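PDB 4HNO: probable endonuclease 4 from Thermotoga maritima, which probably cleaves phosphodiester bonds at apurinic or apyrimidinic sites in DNA during repair, leaving a 3'-hydroxyl and a 5'-terminal sugar phosphate. Local coordinates for residues Lys215-Asn220 against Lys253-Val258. Numbering follows the deposited sequence.
Sequences KMIHLN and KEIQEV. With MN (manganese (II) ion), chain E.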
ATOM      1  N   LYS A 215      -8.492   2.171   0.022  1.00  9.04           N
ATOM      2  CA  LYS A 215      -8.106   2.649   1.346  1.00  9.25           C
ATOM      3  C   LYS A 215      -6.810   3.434   1.393  1.00  9.14           C
ATOM      4  O   LYS A 215      -6.579   4.186   2.336  1.00  9.76           O
ATOM      5  CB  LYS A 215      -8.001   1.473   2.321  1.00  9.70           C
ATOM      6  CG  LYS A 215      -9.302   0.725   2.552  1.00 10.00           C
ATOM      7  CD  LYS A 215     -10.389   1.593   3.143  1.00 12.49           C
ATOM      8  CE  LYS A 215     -11.638   0.779   3.371  1.00 13.44           C
ATOM      9  NZ  LYS A 215     -12.763   1.618   3.866  1.00 16.44           N
ATOM     10  N   MET A 216      -5.957   3.261   0.392  1.00  8.78           N
ATOM     11  CA  MET A 216      -4.652   3.902   0.374  1.00  8.85           C
ATOM     12  C   MET A 216      -4.227   4.058  -1.078  1.00  8.60           C
ATOM     13  O   MET A 216      -4.494   3.179  -1.900  1.00  8.49           O
ATOM     14  CB  MET A 216      -3.625   3.064   1.137  1.00  8.97           C
ATOM     15  CG  MET A 216      -2.187   3.578   1.036  1.00  8.92           C
ATOM     16  SD  MET A 216      -1.045   2.911   2.274  1.00  8.79           S
ATOM     17  CE  MET A 216      -1.371   1.143   2.196  1.00  9.02           C
ATOM     18  N   ILE A 217      -3.537   5.154  -1.358  1.00  8.67           N
ATOM     19  CA  ILE A 217      -2.795   5.334  -2.601  1.00  8.52           C
ATOM     20  C   ILE A 217      -1.326   5.402  -2.234  1.00  8.88           C
ATOM     21  O   ILE A 217      -0.933   6.146  -1.334  1.00 10.13           O
ATOM     22  CB  ILE A 217      -3.255   6.607  -3.322  1.00  9.44           C
ATOM     23  CG1 ILE A 217      -4.671   6.398  -3.859  1.00 10.89           C
ATOM     24  CG2 ILE A 217      -2.281   6.985  -4.451  1.00 10.60           C
ATOM     25  CD1 ILE A 217      -5.373   7.674  -4.249  1.00 11.46           C
ATOM     26  N   HIS A 218      -0.513   4.600  -2.930  1.00  8.10           N
ATOM     27  CA  HIS A 218       0.924   4.754  -2.863  1.00  8.31           C
ATOM     28  C   HIS A 218       1.302   5.741  -3.961  1.00  8.30           C
ATOM     29  O   HIS A 218       1.124   5.465  -5.156  1.00  8.75           O
ATOM     30  CB  HIS A 218       1.660   3.443  -3.052  1.00  8.18           C
ATOM     31  CG  HIS A 218       1.544   2.516  -1.897  1.00  7.97           C
ATOM     32  ND1 HIS A 218       1.919   1.194  -1.992  1.00  8.28           N
ATOM     33  CD2 HIS A 218       1.154   2.741  -0.620  1.00  8.51           C
ATOM     34  CE1 HIS A 218       1.754   0.655  -0.800  1.00  8.58           C
ATOM     35  NE2 HIS A 218       1.290   1.566   0.049  1.00  8.24           N
ATOM     36  N   LEU A 219       1.760   6.905  -3.534  1.00  8.85           N
ATOM     37  CA  LEU A 219       2.007   8.036  -4.408  1.00  9.25           C
ATOM     38  C   LEU A 219       3.480   8.023  -4.785  1.00  9.26           C
ATOM     39  O   LEU A 219       4.348   8.478  -4.047  1.00 10.58           O
ATOM     40  CB  LEU A 219       1.614   9.334  -3.698  1.00  9.82           C
ATOM     41  CG  LEU A 219       1.428  10.485  -4.676  1.00 11.17           C
ATOM     42  CD1 LEU A 219       0.091  10.357  -5.418  1.00 12.35           C
ATOM     43  CD2 LEU A 219       1.545  11.827  -3.969  1.00 13.06           C
ATOM     44  N   ASN A 220       3.737   7.464  -5.964  1.00  8.76           N
ATOM     45  CA  ASN A 220       5.083   7.256  -6.481  1.00  8.95           C
ATOM     46  C   ASN A 220       5.149   7.735  -7.931  1.00  8.62           C
ATOM     47  O   ASN A 220       4.322   7.336  -8.749  1.00  9.04           O
ATOM     48  CB  ASN A 220       5.411   5.757  -6.491  1.00  8.52           C
ATOM     49  CG  ASN A 220       5.471   5.169  -5.091  1.00  9.06           C
ATOM     50  OD1 ASN A 220       6.082   5.761  -4.198  1.00 10.50           O
ATOM     51  ND2 ASN A 220       4.853   4.009  -4.921  1.00  8.89           N
ATOM     52  N   LYS A 253     -11.665  14.725  -6.721  1.00 16.12           N
ATOM     53  CA  LYS A 253     -12.028  14.654  -5.316  1.00 17.97           C
ATOM     54  C   LYS A 253     -11.996  13.202  -4.782  1.00 15.43           C
ATOM     55  O   LYS A 253     -11.648  12.987  -3.621  1.00 15.51           O
ATOM     56  CB  LYS A 253     -13.393  15.300  -5.082  1.00 24.20           C
ATOM     57  CG  LYS A 253     -13.360  16.827  -5.162  1.00 31.69           C
ATOM     58  CD  LYS A 253     -12.541  17.431  -4.022  1.00 39.99           C
ATOM     59  CE  LYS A 253     -12.631  18.948  -4.007  1.00 44.16           C
ATOM     60  NZ  LYS A 253     -11.538  19.552  -3.194  1.00 42.46           N
ATOM     61  N   GLU A 254     -12.338  12.228  -5.626  1.00 14.68           N
ATOM     62  CA  GLU A 254     -12.295  10.827  -5.227  1.00 14.44           C
ATOM     63  C   GLU A 254     -10.875  10.427  -4.804  1.00 13.78           C
ATOM     64  O   GLU A 254     -10.694   9.619  -3.892  1.00 15.31           O
ATOM     65  CB  GLU A 254     -12.758   9.913  -6.364  1.00 17.73           C
ATOM     66  CG  GLU A 254     -14.210  10.091  -6.767  1.00 21.06           C
ATOM     67  CD  GLU A 254     -14.417  11.121  -7.873  1.00 23.34           C
ATOM     68  OE1 GLU A 254     -13.531  11.974  -8.118  1.00 21.28           O
ATOM     69  OE2 GLU A 254     -15.486  11.071  -8.499  1.00 31.01           O
ATOM     70  N   ILE A 255      -9.881  10.992  -5.478  1.00 12.67           N
ATOM     71  CA  ILE A 255      -8.483  10.734  -5.170  1.00 11.88           C
ATOM     72  C   ILE A 255      -8.051  11.473  -3.902  1.00 12.23           C
ATOM     73  O   ILE A 255      -7.385  10.916  -3.033  1.00 12.46           O
ATOM     74  CB  ILE A 255      -7.612  11.098  -6.388  1.00 11.88           C
ATOM     75  CG1 ILE A 255      -7.965  10.205  -7.598  1.00 12.86           C
ATOM     76  CG2 ILE A 255      -6.134  11.027  -6.065  1.00 12.59           C
ATOM     77  CD1 ILE A 255      -7.749   8.725  -7.384  1.00 13.28           C
ATOM     78  N   GLN A 256      -8.470  12.728  -3.770  1.00 13.54           N
ATOM     79  CA  GLN A 256      -8.163  13.514  -2.575  1.00 14.29           C
ATOM     80  C   GLN A 256      -8.723  12.895  -1.293  1.00 14.41           C
ATOM     81  O   GLN A 256      -8.218  13.167  -0.206  1.00 15.87           O
ATOM     82  CB  GLN A 256      -8.717  14.938  -2.698  1.00 15.92           C
ATOM     83  CG  GLN A 256      -8.057  15.748  -3.795  1.00 16.46           C
ATOM     84  CD  GLN A 256      -8.685  17.120  -3.919  1.00 19.46           C
ATOM     85  OE1 GLN A 256      -9.285  17.621  -2.973  1.00 22.19           O
ATOM     86  NE2 GLN A 256      -8.558  17.730  -5.086  1.00 19.96           N
ATOM     87  N   GLU A 257      -9.787  12.112  -1.401  1.00 14.80           N
ATOM     88  CA  GLU A 257     -10.393  11.524  -0.221  1.00 16.33           C
ATOM     89  C   GLU A 257      -9.572  10.409   0.418  1.00 14.15           C
ATOM     90  O   GLU A 257      -9.833  10.031   1.554  1.00 15.03           O
ATOM     91  CB  GLU A 257     -11.800  11.028  -0.549  1.00 23.75           C
ATOM     92  CG  GLU A 257     -12.826  12.148  -0.657  1.00 32.92           C
ATOM     93  CD  GLU A 257     -13.076  12.879   0.661  1.00 45.40           C
ATOM     94  OE1 GLU A 257     -12.109  13.385   1.270  1.00 54.37           O
ATOM     95  OE2 GLU A 257     -14.245  12.951   1.090  1.00 53.51           O
ATOM     96  N   VAL A 258      -8.586   9.901  -0.297  1.00 13.11           N
ATOM     97  CA  VAL A 258      -7.849   8.731   0.134  1.00 12.29           C
ATOM     98  C   VAL A 258      -6.450   9.151   0.577  1.00 11.62           C
ATOM     99  O   VAL A 258      -5.841  10.000  -0.074  1.00 11.98           O
ATOM    100  CB  VAL A 258      -7.756   7.734  -1.044  1.00 12.06           C
ATOM    101  CG1 VAL A 258      -6.967   6.499  -0.642  1.00 12.66           C
ATOM    102  CG2 VAL A 258      -9.147   7.350  -1.516  1.00 13.73           C
TER
HETATM  103 MN    MN E 304       3.548   0.468  -3.338  0.75 11.03          MN
HETATM  104  O   HOH W   1       4.721  -0.852  -2.510  0.88  8.73           O
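A side-chain methyl of Val-258 rests on the backbone of strand 214-222 as well as on a side chain: CG1 of Val-258 lies 3.5 Å from Met-216 N and 3.7 Å from Lys-215 C, against the peptide group that joins the two. With chi1 at 179°, CG1 is anti to its own backbone N and is carried onto the strand. A short branched side chain suits this place, since the backbones come close here, with the CA atoms of Met-216 and Val-258 5.8 Å apart.

Val-258 CG1 is also 4.0 Å from Ile-217 CG1, the two side chains crossing at about a right angle. Ile-217 is the strand's main contribution. Its CB points toward 253-258, and its long branch has CG1 beside the backbone N (chi1 -70°); at the end of that branch Ile-217 CD1 lies 3.9 Å from Ile-255 CG2 and also touches Val-258 CB. Ile-255, from the short helix 253-256, also crosses Ile-217 at roughly a right angle. The side-chain part of this buried junction is apolar, and its three residues are beta-branched.

Alternation along the strand divides the work. Ile-217 faces the helical layer, whereas the next residue, His-218, turns to the metal centre and binds manganese through ND1 at 2.2 Å, with Glu-147, Asp-181 and Glu-263 completing the protein ligands. Imidazole suits this place because its second nitrogen, NE2, is hydrogen-bonded to Gln-33 OE1 while ND1 holds the metal.

In the TIM barrel, strand 214-222 runs parallel between strands 176-181 and 260-262. The 253-258 segment lies outside the barrel wall and leads through Pro-259 into strand 260-262, while Phe-249 of helix 242-250 packs on Ile-255.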